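Local coordinates for necrotic enteritis toxin B (Clostridium perfringens, PDB 4I0N), which is a pore-forming toxin of the leukocidin/hemolysin family with an alpha-hemolysin fold, which probably oligomerises and perforates host-cell membranes, at residues S12-K17 with A23-S28; K53-L58 with I118-G123; T156-D161 with A166-K171. One frame throughout, in Å; residues are numbered along the deposited sequence.

Contact 1: residues S12-K17 with A23-S28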
ATOM      1  N   SER A  12      -7.868  -8.135  31.073  1.00 37.60           N
ATOM      2  CA  SER A  12      -7.115  -7.132  30.271  1.00 36.19           C
ATOM      3  C   SER A  12      -7.979  -6.474  29.200  1.00 32.85           C
ATOM      4  O   SER A  12      -7.480  -5.679  28.400  1.00 33.08           O
ATOM      5  CB  SER A  12      -5.896  -7.789  29.617  1.00 36.18           C
ATOM      6  OG  SER A  12      -6.298  -8.758  28.660  1.00 36.41           O
ATOM      7  N   GLY A  13      -9.265  -6.823  29.157  1.00 30.59           N
ATOM      8  CA  GLY A  13     -10.174  -6.246  28.171  1.00 26.45           C
ATOM      9  C   GLY A  13     -10.792  -4.942  28.639  1.00 26.24           C
ATOM     10  O   GLY A  13     -10.790  -4.632  29.825  1.00 26.88           O
ATOM     11  N   GLU A  14     -11.314  -4.171  27.694  1.00 24.23           N
ATOM     12  CA  GLU A  14     -11.932  -2.887  28.002  1.00 25.13           C
ATOM     13  C   GLU A  14     -13.388  -2.911  27.536  1.00 23.52           C
ATOM     14  O   GLU A  14     -13.678  -3.334  26.425  1.00 20.84           O
ATOM     15  CB  GLU A  14     -11.145  -1.758  27.314  1.00 26.58           C
ATOM     16  CG  GLU A  14     -11.662  -0.349  27.611  1.00 31.75           C
ATOM     17  CD  GLU A  14     -10.768   0.754  27.033  1.00 36.07           C
ATOM     18  OE1 GLU A  14      -9.575   0.502  26.758  1.00 38.24           O
ATOM     19  OE2 GLU A  14     -11.269   1.886  26.861  1.00 39.55           O
ATOM     20  N   ILE A  15     -14.303  -2.442  28.383  1.00 24.27           N
ATOM     21  CA  ILE A  15     -15.709  -2.374  27.995  1.00 24.33           C
ATOM     22  C   ILE A  15     -15.947  -1.252  27.001  1.00 24.90           C
ATOM     23  O   ILE A  15     -15.507  -0.116  27.214  1.00 27.75           O
ATOM     24  CB  ILE A  15     -16.655  -2.178  29.215  1.00 25.81           C
ATOM     25  CG1 ILE A  15     -16.656  -3.434  30.079  1.00 26.46           C
ATOM     26  CG2 ILE A  15     -18.086  -1.885  28.747  1.00 25.70           C
ATOM     27  CD1 ILE A  15     -17.444  -3.315  31.371  1.00 30.01           C
ATOM     28  N   ILE A  16     -16.635  -1.586  25.915  1.00 23.50           N
ATOM     29  CA  ILE A  16     -17.135  -0.605  24.965  1.00 24.61           C
ATOM     30  C   ILE A  16     -18.657  -0.581  25.067  1.00 24.84           C
ATOM     31  O   ILE A  16     -19.278  -1.604  25.337  1.00 22.79           O
ATOM     32  CB  ILE A  16     -16.677  -0.908  23.513  1.00 24.44           C
ATOM     33  CG1 ILE A  16     -17.101  -2.317  23.087  1.00 23.01           C
ATOM     34  CG2 ILE A  16     -15.179  -0.733  23.405  1.00 24.55           C
ATOM     35  CD1 ILE A  16     -16.845  -2.667  21.626  1.00 26.65           C
ATOM     36  N   LYS A  17     -19.243   0.600  24.876  1.00 26.86           N
ATOM     37  CA  LYS A  17     -20.676   0.797  25.076  1.00 28.58           C
ATOM     38  C   LYS A  17     -21.300   1.512  23.870  1.00 30.98           C
ATOM     39  O   LYS A  17     -20.670   2.379  23.258  1.00 32.93           O
ATOM     40  CB  LYS A  17     -20.920   1.573  26.383  1.00 29.14           C
ATOM     41  CG  LYS A  17     -22.386   1.665  26.814  1.00 31.66           C
ATOM     42  N   ALA A  23     -19.792  -4.524  25.028  1.00 15.69           N
ATOM     43  CA  ALA A  23     -18.923  -5.617  24.601  1.00 14.52           C
ATOM     44  C   ALA A  23     -17.537  -5.347  25.176  1.00 13.84           C
ATOM     45  O   ALA A  23     -17.331  -4.337  25.839  1.00 15.04           O
ATOM     46  CB  ALA A  23     -18.876  -5.696  23.076  1.00 14.01           C
ATOM     47  N   ILE A  24     -16.593  -6.246  24.924  1.00 13.79           N
ATOM     48  CA  ILE A  24     -15.240  -6.106  25.464  1.00 13.74           C
ATOM     49  C   ILE A  24     -14.284  -6.071  24.280  1.00 13.73           C
ATOM     50  O   ILE A  24     -14.401  -6.894  23.374  1.00 14.40           O
ATOM     51  CB  ILE A  24     -14.861  -7.306  26.363  1.00 13.95           C
ATOM     52  CG1 ILE A  24     -15.915  -7.508  27.466  1.00 16.15           C
ATOM     53  CG2 ILE A  24     -13.447  -7.104  26.960  1.00 14.64           C
ATOM     54  CD1 ILE A  24     -15.836  -8.875  28.168  1.00 17.16           C
ATOM     55  N   LYS A  25     -13.353  -5.124  24.294  1.00 13.55           N
ATOM     56  CA  LYS A  25     -12.343  -5.058  23.256  1.00 14.24           C
ATOM     57  C   LYS A  25     -10.940  -5.309  23.813  1.00 14.00           C
ATOM     58  O   LYS A  25     -10.661  -5.013  24.974  1.00 14.58           O
ATOM     59  CB  LYS A  25     -12.395  -3.722  22.497  1.00 15.80           C
ATOM     60  CG  LYS A  25     -11.966  -2.513  23.300  1.00 19.61           C
ATOM     61  CD  LYS A  25     -11.687  -1.296  22.404  1.00 24.44           C
ATOM     62  CE  LYS A  25     -11.567  -0.037  23.272  1.00 29.66           C
ATOM     63  NZ  LYS A  25     -11.250   1.221  22.515  1.00 33.42           N
ATOM     64  N   TYR A  26     -10.072  -5.824  22.947  1.00 13.44           N
ATOM     65  CA  TYR A  26      -8.679  -6.145  23.282  1.00 13.77           C
ATOM     66  C   TYR A  26      -7.834  -5.652  22.130  1.00 13.44           C
ATOM     67  O   TYR A  26      -8.241  -5.800  20.977  1.00 13.65           O
ATOM     68  CB  TYR A  26      -8.470  -7.661  23.369  1.00 13.36           C
ATOM     69  CG  TYR A  26      -9.334  -8.334  24.389  1.00 13.75           C
ATOM     70  CD1 TYR A  26      -8.860  -8.571  25.679  1.00 14.67           C
ATOM     71  CD2 TYR A  26     -10.640  -8.715  24.077  1.00 15.24           C
ATOM     72  CE1 TYR A  26      -9.671  -9.198  26.633  1.00 17.29           C
ATOM     73  CE2 TYR A  26     -11.455  -9.330  25.031  1.00 16.25           C
ATOM     74  CZ  TYR A  26     -10.954  -9.565  26.296  1.00 15.81           C
ATOM     75  OH  TYR A  26     -11.737 -10.178  27.238  1.00 18.01           O
ATOM     76  N   THR A  27      -6.652  -5.118  22.420  1.00 13.90           N
ATOM     77  CA  THR A  27      -5.770  -4.651  21.353  1.00 13.69           C
ATOM     78  C   THR A  27      -4.432  -5.371  21.350  1.00 13.28           C
ATOM     79  O   THR A  27      -3.949  -5.834  22.391  1.00 13.79           O
ATOM     80  CB  THR A  27      -5.522  -3.130  21.424  1.00 15.63           C
ATOM     81  OG1 THR A  27      -5.021  -2.787  22.718  1.00 16.74           O
ATOM     82  CG2 THR A  27      -6.809  -2.365  21.161  1.00 15.94           C
ATOM     83  N   SER A  28      -3.845  -5.490  20.162  1.00 12.97           N
ATOM     84  CA  SER A  28      -2.515  -6.086  20.023  1.00 12.34           C
ATOM     85  C   SER A  28      -1.880  -5.532  18.780  1.00 11.82           C
ATOM     86  O   SER A  28      -2.573  -5.016  17.901  1.00 13.24           O
ATOM     87  CB  SER A  28      -2.605  -7.621  19.974  1.00 12.53           C
ATOM     88  OG  SER A  28      -1.307  -8.181  20.010  1.00 13.60           O
TER
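Ala23 O takes the backbone N of Ile16 at 2.8 Å and is also approached by Ile15 CA at 3.3 Å, a CA-H...O contact. The return bond from Ala23 N to Ile16 O closes a hydrogen-bonded antiparallel pair, and Glu14 with Lys25 forms a second; Ile15 and Ile24 lie between them as a non-hydrogen-bonded pair. On the face that carries Glu14, Ile16, Ala23 and Lys25, Ile16 CG2 meets Lys25 CG, CD and CE, each at 3.7 Å, while its CG1 branch reaches Ala23 CB at 3.8 Å. Glu14 runs extended beside Lys25, pointing the same way, but Glu14 OE2 and Lys25 NZ stay 4.4 Å apart, too far for a salt bridge; any attraction is probably weak. On the other side, Tyr26 swings back beside its own N (chi1 -59°), bringing CE1 to 3.4 Å from Gly13 CA, with Ser12 OG in plane at the ring edge. Ile24 CG2 also packs on Gly13 CA. These pairs make the first beta hairpin, strand 14-18 being an outermost strand of its sheet. Strand 37-47 pairs with the far side of strand 21-34 through Ile24 with Glu47 and Tyr26 with Phe45, and Tyr26 stacks on His283.

Contact 2: residues K53-L58 with I118-G123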
ATOM      1  N   LYS A  53     -21.031 -13.902  15.766  1.00 21.46           N
ATOM      2  CA  LYS A  53     -19.655 -14.159  15.337  1.00 21.39           C
ATOM      3  C   LYS A  53     -18.661 -13.322  16.164  1.00 20.77           C
ATOM      4  O   LYS A  53     -19.077 -12.550  17.049  1.00 20.68           O
ATOM      5  CB  LYS A  53     -19.493 -13.890  13.836  1.00 22.10           C
ATOM      6  CG  LYS A  53     -20.359 -14.808  12.942  1.00 25.17           C
ATOM      7  CD  LYS A  53     -20.090 -14.612  11.450  1.00 30.30           C
ATOM      8  CE  LYS A  53     -18.881 -15.409  10.969  1.00 31.74           C
ATOM      9  NZ  LYS A  53     -19.066 -16.897  10.969  1.00 34.64           N
ATOM     10  N   LYS A  54     -17.363 -13.494  15.888  1.00 18.95           N
ATOM     11  CA  LYS A  54     -16.292 -12.688  16.503  1.00 18.40           C
ATOM     12  C   LYS A  54     -15.731 -11.817  15.415  1.00 16.95           C
ATOM     13  O   LYS A  54     -15.664 -12.256  14.278  1.00 16.24           O
ATOM     14  CB  LYS A  54     -15.093 -13.555  16.912  1.00 18.26           C
ATOM     15  CG  LYS A  54     -15.265 -14.445  18.055  1.00 21.64           C
ATOM     16  CD  LYS A  54     -13.923 -14.819  18.568  1.00 20.58           C
ATOM     17  CE  LYS A  54     -13.351 -16.039  17.926  1.00 21.29           C
ATOM     18  NZ  LYS A  54     -12.692 -16.815  19.022  1.00 21.33           N
ATOM     19  N   THR A  55     -15.261 -10.625  15.776  1.00 16.07           N
ATOM     20  CA  THR A  55     -14.693  -9.691  14.807  1.00 15.28           C
ATOM     21  C   THR A  55     -13.377  -9.099  15.295  1.00 14.26           C
ATOM     22  O   THR A  55     -13.204  -8.832  16.480  1.00 13.84           O
ATOM     23  CB  THR A  55     -15.684  -8.528  14.525  1.00 15.83           C
ATOM     24  OG1 THR A  55     -16.934  -9.075  14.081  1.00 19.78           O
ATOM     25  CG2 THR A  55     -15.116  -7.546  13.467  1.00 14.63           C
ATOM     26  N   ALA A  56     -12.436  -8.912  14.379  1.00 13.64           N
ATOM     27  CA  ALA A  56     -11.250  -8.128  14.688  1.00 13.51           C
ATOM     28  C   ALA A  56     -11.128  -7.045  13.623  1.00 13.23           C
ATOM     29  O   ALA A  56     -11.243  -7.338  12.447  1.00 13.97           O
ATOM     30  CB  ALA A  56     -10.023  -8.999  14.685  1.00 13.76           C
ATOM     31  N   LEU A  57     -10.898  -5.807  14.034  1.00 13.27           N
ATOM     32  CA  LEU A  57     -10.561  -4.738  13.097  1.00 13.55           C
ATOM     33  C   LEU A  57      -9.033  -4.720  13.037  1.00 13.02           C
ATOM     34  O   LEU A  57      -8.373  -4.685  14.078  1.00 14.39           O
ATOM     35  CB  LEU A  57     -11.071  -3.383  13.604  1.00 13.86           C
ATOM     36  CG  LEU A  57     -12.589  -3.156  13.693  1.00 16.39           C
ATOM     37  CD1 LEU A  57     -12.866  -1.705  14.014  1.00 17.44           C
ATOM     38  CD2 LEU A  57     -13.293  -3.522  12.396  1.00 16.11           C
ATOM     39  N   LEU A  58      -8.476  -4.783  11.834  1.00 12.28           N
ATOM     40  CA  LEU A  58      -7.031  -4.806  11.671  1.00 12.23           C
ATOM     41  C   LEU A  58      -6.558  -3.537  10.955  1.00 12.29           C
ATOM     42  O   LEU A  58      -7.225  -3.037  10.051  1.00 12.66           O
ATOM     43  CB  LEU A  58      -6.595  -6.055  10.868  1.00 12.58           C
ATOM     44  CG  LEU A  58      -6.974  -7.421  11.460  1.00 13.55           C
ATOM     45  CD1 LEU A  58      -6.375  -8.533  10.633  1.00 16.31           C
ATOM     46  CD2 LEU A  58      -6.501  -7.538  12.898  1.00 16.12           C
ATOM     47  N   ILE A 118     -13.214   2.572   9.201  1.00 14.48           N
ATOM     48  CA  ILE A 118     -14.043   1.371   9.234  1.00 14.35           C
ATOM     49  C   ILE A 118     -14.489   1.227  10.682  1.00 14.74           C
ATOM     50  O   ILE A 118     -13.674   1.292  11.584  1.00 15.16           O
ATOM     51  CB  ILE A 118     -13.273   0.107   8.699  1.00 14.42           C
ATOM     52  CG1 ILE A 118     -14.143  -1.154   8.754  1.00 15.26           C
ATOM     53  CG2 ILE A 118     -11.916  -0.084   9.402  1.00 13.81           C
ATOM     54  CD1 ILE A 118     -13.662  -2.223   7.764  1.00 15.86           C
ATOM     55  N   GLY A 119     -15.780   1.035  10.893  1.00 15.19           N
ATOM     56  CA  GLY A 119     -16.329   1.055  12.246  1.00 16.26           C
ATOM     57  C   GLY A 119     -17.039  -0.244  12.579  1.00 16.74           C
ATOM     58  O   GLY A 119     -17.557  -0.934  11.685  1.00 16.22           O
ATOM     59  N   TYR A 120     -17.044  -0.573  13.873  1.00 17.21           N
ATOM     60  CA  TYR A 120     -17.756  -1.740  14.377  1.00 17.24           C
ATOM     61  C   TYR A 120     -18.863  -1.271  15.305  1.00 18.25           C
ATOM     62  O   TYR A 120     -18.624  -0.477  16.209  1.00 19.01           O
ATOM     63  CB  TYR A 120     -16.803  -2.691  15.119  1.00 17.19           C
ATOM     64  CG  TYR A 120     -17.522  -3.879  15.719  1.00 16.67           C
ATOM     65  CD1 TYR A 120     -17.689  -5.050  14.983  1.00 18.21           C
ATOM     66  CD2 TYR A 120     -18.049  -3.831  17.009  1.00 16.40           C
ATOM     67  CE1 TYR A 120     -18.366  -6.142  15.513  1.00 17.22           C
ATOM     68  CE2 TYR A 120     -18.738  -4.918  17.548  1.00 16.80           C
ATOM     69  CZ  TYR A 120     -18.886  -6.072  16.791  1.00 17.39           C
ATOM     70  OH  TYR A 120     -19.547  -7.163  17.299  1.00 18.70           O
ATOM     71  N   SER A 121     -20.070  -1.770  15.077  1.00 18.33           N
ATOM     72  CA  SER A 121     -21.189  -1.514  15.978  1.00 19.51           C
ATOM     73  C   SER A 121     -21.515  -2.757  16.782  1.00 19.85           C
ATOM     74  O   SER A 121     -21.539  -3.863  16.239  1.00 19.32           O
ATOM     75  CB  SER A 121     -22.423  -1.110  15.192  1.00 19.71           C
ATOM     76  OG  SER A 121     -22.195   0.114  14.528  1.00 22.84           O
ATOM     77  N   ILE A 122     -21.771  -2.568  18.074  1.00 20.27           N
ATOM     78  CA  ILE A 122     -22.166  -3.689  18.942  1.00 21.87           C
ATOM     79  C   ILE A 122     -23.374  -4.368  18.285  1.00 22.56           C
ATOM     80  O   ILE A 122     -24.293  -3.695  17.810  1.00 23.55           O
ATOM     81  CB  ILE A 122     -22.427  -3.225  20.404  1.00 22.25           C
ATOM     82  CG1 ILE A 122     -21.082  -2.865  21.063  1.00 23.38           C
ATOM     83  CG2 ILE A 122     -23.149  -4.323  21.218  1.00 22.33           C
ATOM     84  CD1 ILE A 122     -21.172  -1.954  22.276  1.00 24.99           C
ATOM     85  N   GLY A 123     -23.328  -5.693  18.194  1.00 22.70           N
ATOM     86  CA  GLY A 123     -24.322  -6.442  17.432  1.00 24.01           C
ATOM     87  C   GLY A 123     -23.719  -7.019  16.166  1.00 23.73           C
ATOM     88  O   GLY A 123     -24.260  -7.962  15.584  1.00 24.35           O
TER
HETATM   89  O   HOH W   1     -18.199  -9.543  16.940  1.00 14.03           O
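Thr55 lies obliquely against the Tyr120 ring and meets its CD1 and CE1 atoms with both branches. Its hydroxyl comes nearer the phenol end, OG1 to Tyr120 CE1 at 3.6 Å, whereas the methyl sits further back, Thr55 CG2 to Tyr120 CD1 at 3.9 Å. The ring is laid along the opposing strand because Tyr120 turns CG away from its own N (chi1 177°), which carries the phenol past Thr55 toward Lys53. There a water donates to Tyr120 OH at 2.8 Å and to Lys53 O at 3.1 Å, bridging phenol and backbone across the two segments. The phenol oxygen is also hydrogen-bonded to Asp48 OD2, so water and carboxylate together fix its position.

Leu57 points toward the other segment at the CB end of Tyr120. Leu57 CD1 touches both Ile118 O (3.9 Å) and Tyr120 CB (4.2 Å), while Leu57 CD2 faces Ile118 CG1 (4.4 Å). With the strand axes 8.7 Å apart at closest approach, this is side-chain packing between sheets. Strands 113-120, 126-127 and 144-150, with unmodelled residues 129-142 between the last two, are consistent with the prestem of a leukocidin/hemolysin monomer, folded against the sheet of strand 53-65. That strand is flanked by strands 37-47 and 219-231, while Ile126 of strand 126-127 touches Thr55, Leu57, Ile118 and Tyr120.

Contact 3: residues T156-D161 with A166-K171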
ATOM      1  N   THR A 156      -4.992   5.373  -5.933  1.00  9.48           N
ATOM      2  CA  THR A 156      -5.191   4.080  -5.293  1.00  8.98           C
ATOM      3  C   THR A 156      -6.377   3.389  -5.964  1.00  9.37           C
ATOM      4  O   THR A 156      -7.452   3.987  -6.105  1.00  9.39           O
ATOM      5  CB  THR A 156      -5.518   4.247  -3.808  1.00  8.65           C
ATOM      6  OG1 THR A 156      -4.371   4.796  -3.156  1.00  9.69           O
ATOM      7  CG2 THR A 156      -5.884   2.879  -3.172  1.00  9.47           C
ATOM      8  N   ILE A 157      -6.158   2.153  -6.406  1.00  8.86           N
ATOM      9  CA  ILE A 157      -7.221   1.357  -7.032  1.00  9.49           C
ATOM     10  C   ILE A 157      -7.369   0.108  -6.181  1.00 10.51           C
ATOM     11  O   ILE A 157      -6.427  -0.687  -6.083  1.00  9.31           O
ATOM     12  CB  ILE A 157      -6.850   0.961  -8.485  1.00  9.94           C
ATOM     13  CG1 ILE A 157      -6.560   2.232  -9.317  1.00 11.57           C
ATOM     14  CG2 ILE A 157      -7.949   0.070  -9.114  1.00 11.24           C
ATOM     15  CD1 ILE A 157      -5.706   1.987 -10.554  1.00 16.09           C
ATOM     16  N   GLN A 158      -8.519  -0.073  -5.536  1.00 10.96           N
ATOM     17  CA  GLN A 158      -8.729  -1.365  -4.869  1.00 12.71           C
ATOM     18  C   GLN A 158      -9.080  -2.398  -5.939  1.00 13.66           C
ATOM     19  O   GLN A 158     -10.164  -2.360  -6.516  1.00 15.12           O
ATOM     20  CB  GLN A 158      -9.783  -1.319  -3.765  1.00 12.85           C
ATOM     21  CG  GLN A 158      -9.834  -2.661  -2.994  1.00 13.68           C
ATOM     22  CD  GLN A 158     -10.719  -2.646  -1.756  1.00 16.45           C
ATOM     23  OE1 GLN A 158     -11.854  -2.169  -1.795  1.00 16.00           O
ATOM     24  NE2 GLN A 158     -10.202  -3.202  -0.649  1.00 14.59           N
ATOM     25  N   ARG A 159      -8.139  -3.285  -6.231  1.00 13.93           N
ATOM     26  CA  ARG A 159      -8.254  -4.204  -7.369  1.00 15.95           C
ATOM     27  C   ARG A 159      -8.905  -5.530  -6.999  1.00 16.63           C
ATOM     28  O   ARG A 159      -9.465  -6.208  -7.869  1.00 16.42           O
ATOM     29  CB  ARG A 159      -6.884  -4.435  -8.007  1.00 16.23           C
ATOM     30  CG  ARG A 159      -5.781  -4.767  -7.000  1.00 17.69           C
ATOM     31  CD  ARG A 159      -4.438  -5.006  -7.672  1.00 21.85           C
ATOM     32  NE  ARG A 159      -4.493  -6.127  -8.611  1.00 23.30           N
ATOM     33  CZ  ARG A 159      -4.349  -7.409  -8.282  1.00 25.43           C
ATOM     34  NH1 ARG A 159      -4.140  -7.774  -7.024  1.00 24.88           N
ATOM     35  NH2 ARG A 159      -4.420  -8.344  -9.227  1.00 27.95           N
ATOM     36  N   LYS A 160      -8.836  -5.893  -5.717  1.00 16.02           N
ATOM     37  CA  LYS A 160      -9.529  -7.093  -5.217  1.00 17.04           C
ATOM     38  C   LYS A 160     -10.158  -6.811  -3.859  1.00 16.44           C
ATOM     39  O   LYS A 160      -9.582  -6.109  -3.026  1.00 14.86           O
ATOM     40  CB  LYS A 160      -8.569  -8.293  -5.097  1.00 16.84           C
ATOM     41  CG  LYS A 160      -7.888  -8.723  -6.401  1.00 19.74           C
ATOM     42  CD  LYS A 160      -8.853  -9.437  -7.342  1.00 25.27           C
ATOM     43  CE  LYS A 160      -8.207  -9.649  -8.706  1.00 28.15           C
ATOM     44  NZ  LYS A 160      -9.104 -10.411  -9.616  1.00 30.63           N
ATOM     45  N   ASP A 161     -11.365  -7.339  -3.656  1.00 17.15           N
ATOM     46  CA  ASP A 161     -12.065  -7.157  -2.394  1.00 18.10           C
ATOM     47  C   ASP A 161     -12.989  -8.350  -2.181  1.00 19.42           C
ATOM     48  O   ASP A 161     -14.212  -8.246  -2.349  1.00 20.46           O
ATOM     49  CB  ASP A 161     -12.852  -5.836  -2.389  1.00 19.26           C
ATOM     50  N   ALA A 166      -7.762  -8.726   0.024  1.00 11.28           N
ATOM     51  CA  ALA A 166      -7.979  -7.324  -0.266  1.00 11.13           C
ATOM     52  C   ALA A 166      -6.686  -6.878  -0.932  1.00 11.20           C
ATOM     53  O   ALA A 166      -5.591  -7.166  -0.438  1.00 12.03           O
ATOM     54  CB  ALA A 166      -8.193  -6.531   1.028  1.00 11.83           C
ATOM     55  N   SER A 167      -6.802  -6.225  -2.076  1.00 10.94           N
ATOM     56  CA  SER A 167      -5.612  -5.817  -2.808  1.00 10.67           C
ATOM     57  C   SER A 167      -5.776  -4.416  -3.373  1.00 10.39           C
ATOM     58  O   SER A 167      -6.860  -4.059  -3.803  1.00 11.08           O
ATOM     59  CB  SER A 167      -5.332  -6.804  -3.930  1.00 11.75           C
ATOM     60  OG  SER A 167      -4.185  -6.386  -4.658  1.00 12.17           O
ATOM     61  N   TRP A 168      -4.686  -3.652  -3.369  1.00  9.65           N
ATOM     62  CA  TRP A 168      -4.671  -2.264  -3.814  1.00  9.68           C
ATOM     63  C   TRP A 168      -3.457  -2.016  -4.693  1.00 10.36           C
ATOM     64  O   TRP A 168      -2.352  -2.432  -4.350  1.00  9.73           O
ATOM     65  CB  TRP A 168      -4.560  -1.318  -2.631  1.00  9.86           C
ATOM     66  CG  TRP A 168      -5.709  -1.359  -1.669  1.00  9.36           C
ATOM     67  CD1 TRP A 168      -6.846  -0.599  -1.712  1.00 10.25           C
ATOM     68  CD2 TRP A 168      -5.829  -2.200  -0.517  1.00 10.53           C
ATOM     69  NE1 TRP A 168      -7.672  -0.913  -0.653  1.00 10.91           N
ATOM     70  CE2 TRP A 168      -7.072  -1.892   0.098  1.00  9.85           C
ATOM     71  CE3 TRP A 168      -5.003  -3.184   0.063  1.00 10.78           C
ATOM     72  CZ2 TRP A 168      -7.504  -2.513   1.288  1.00  9.60           C
ATOM     73  CZ3 TRP A 168      -5.451  -3.828   1.225  1.00  8.59           C
ATOM     74  CH2 TRP A 168      -6.680  -3.483   1.828  1.00  8.26           C
ATOM     75  N   ASP A 169      -3.674  -1.346  -5.821  1.00 10.13           N
ATOM     76  CA  ASP A 169      -2.574  -0.790  -6.600  1.00 10.10           C
ATOM     77  C   ASP A 169      -2.518   0.699  -6.363  1.00  9.79           C
ATOM     78  O   ASP A 169      -3.532   1.392  -6.488  1.00  9.38           O
ATOM     79  CB  ASP A 169      -2.777  -1.058  -8.091  1.00 10.76           C
ATOM     80  CG  ASP A 169      -2.332  -2.431  -8.496  1.00 14.08           C
ATOM     81  OD1 ASP A 169      -1.742  -3.149  -7.659  1.00 15.30           O
ATOM     82  OD2 ASP A 169      -2.564  -2.799  -9.659  1.00 16.38           O
ATOM     83  N   ILE A 170      -1.337   1.173  -5.995  1.00  9.29           N
ATOM     84  CA  ILE A 170      -1.096   2.604  -5.899  1.00  9.80           C
ATOM     85  C   ILE A 170      -0.229   2.904  -7.117  1.00  9.50           C
ATOM     86  O   ILE A 170       0.968   2.564  -7.163  1.00  9.63           O
ATOM     87  CB  ILE A 170      -0.469   3.014  -4.546  1.00 10.46           C
ATOM     88  CG1 ILE A 170      -1.503   2.850  -3.416  1.00 12.01           C
ATOM     89  CG2 ILE A 170       0.056   4.473  -4.593  1.00 10.98           C
ATOM     90  CD1 ILE A 170      -1.696   1.424  -2.953  1.00 13.78           C
ATOM     91  N   LYS A 171      -0.868   3.503  -8.120  1.00  8.43           N
ATOM     92  CA  LYS A 171      -0.313   3.533  -9.466  1.00  8.81           C
ATOM     93  C   LYS A 171      -0.062   4.967  -9.908  1.00  8.21           C
ATOM     94  O   LYS A 171      -0.867   5.855  -9.678  1.00  8.29           O
ATOM     95  CB  LYS A 171      -1.276   2.850 -10.459  1.00  9.24           C
ATOM     96  CG  LYS A 171      -0.736   2.731 -11.878  1.00 10.54           C
ATOM     97  CD  LYS A 171      -1.758   1.935 -12.755  1.00 14.71           C
ATOM     98  CE  LYS A 171      -1.326   1.851 -14.234  1.00 14.95           C
ATOM     99  NZ  LYS A 171      -0.064   1.046 -14.455  1.00 16.21           N
TER
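A classic beta bulge interrupts the hairpin of strands 154-162 and 165-172, with Arg159 and Lys160 both facing Ser167. Ser167 O is the shared acceptor: Arg159 N reaches it at 2.9 Å, bent to 136° at the hydrogen, and Lys160 N makes a weak bond at 3.3 Å. The return bond, Ser167 N to Lys160 O, completes the bulge, and beyond it Ile157 and Asp169 pair regularly, Ile157 N to Asp169 O being 2.7 Å.

Arg159 folds back over its partner strand, bent about CG-CD (chi3 -61°), and its NH1 gives a hydrogen bond of 2.7 Å to Ser167 OG. The hydroxyl lies at the guanidinium edge and in its plane, while Lys160 CG lies over the rim of one guanidinium face. Ser167 OG has a second partner in Asn88 OD1. Nearer its backbone, Arg159 CD packs 3.3 Å from Asp169 OD1, but the salt bridge from Arg159 NE to Asp169 OD2 is long at 4.0 Å; Arg86 NE holds OD1 of the same carboxylate.

On the face with Thr156 and Ile170, Gln158 runs beside Trp168, its amide turned 20° from the indole plane and NE2 3.4 Å from Trp168 CZ2. Outside partners steady both groups: Ser103 OG binds Gln158 NE2, Lys106 NZ binds Gln158 OE1, and Pro105 O binds Trp168 NE1.

The two faces therefore differ in chemistry. On one, Arg159 NE comes close to Arg86 NH2, and the carboxylate of Asp169, next to both arginines, probably offsets part of that repulsion; the other sets a buried indole against an amide whose oxygen and nitrogen are each satisfied by hydrogen bonds.

In the fold
Contact 1 lies at the surface, contact 3 is partly buried, and the touching residues of contact 2 are all buried. Contacts 1 and 3 are hairpins built on backbone bonds, regular in the first and bulged in the second, whereas contact 2 joins two sheets through side chains and one water. Both strands of contact 1 and strand 53-65 of contact 2 belong to the six-stranded sheet, and the contacts meet directly: Ile122 CD1 packs 3.6 Å from Ile16 O. Contact 3 belongs to another sheet, yet Trp168 and Ile170 touch strand 219-231, the neighbour of strand 53-65. Contact 3 adds a side-chain hydrogen bond, Arg159 to Ser167, and a long salt bridge, whereas Glu14 and Lys25 of contact 1 make no salt bridge.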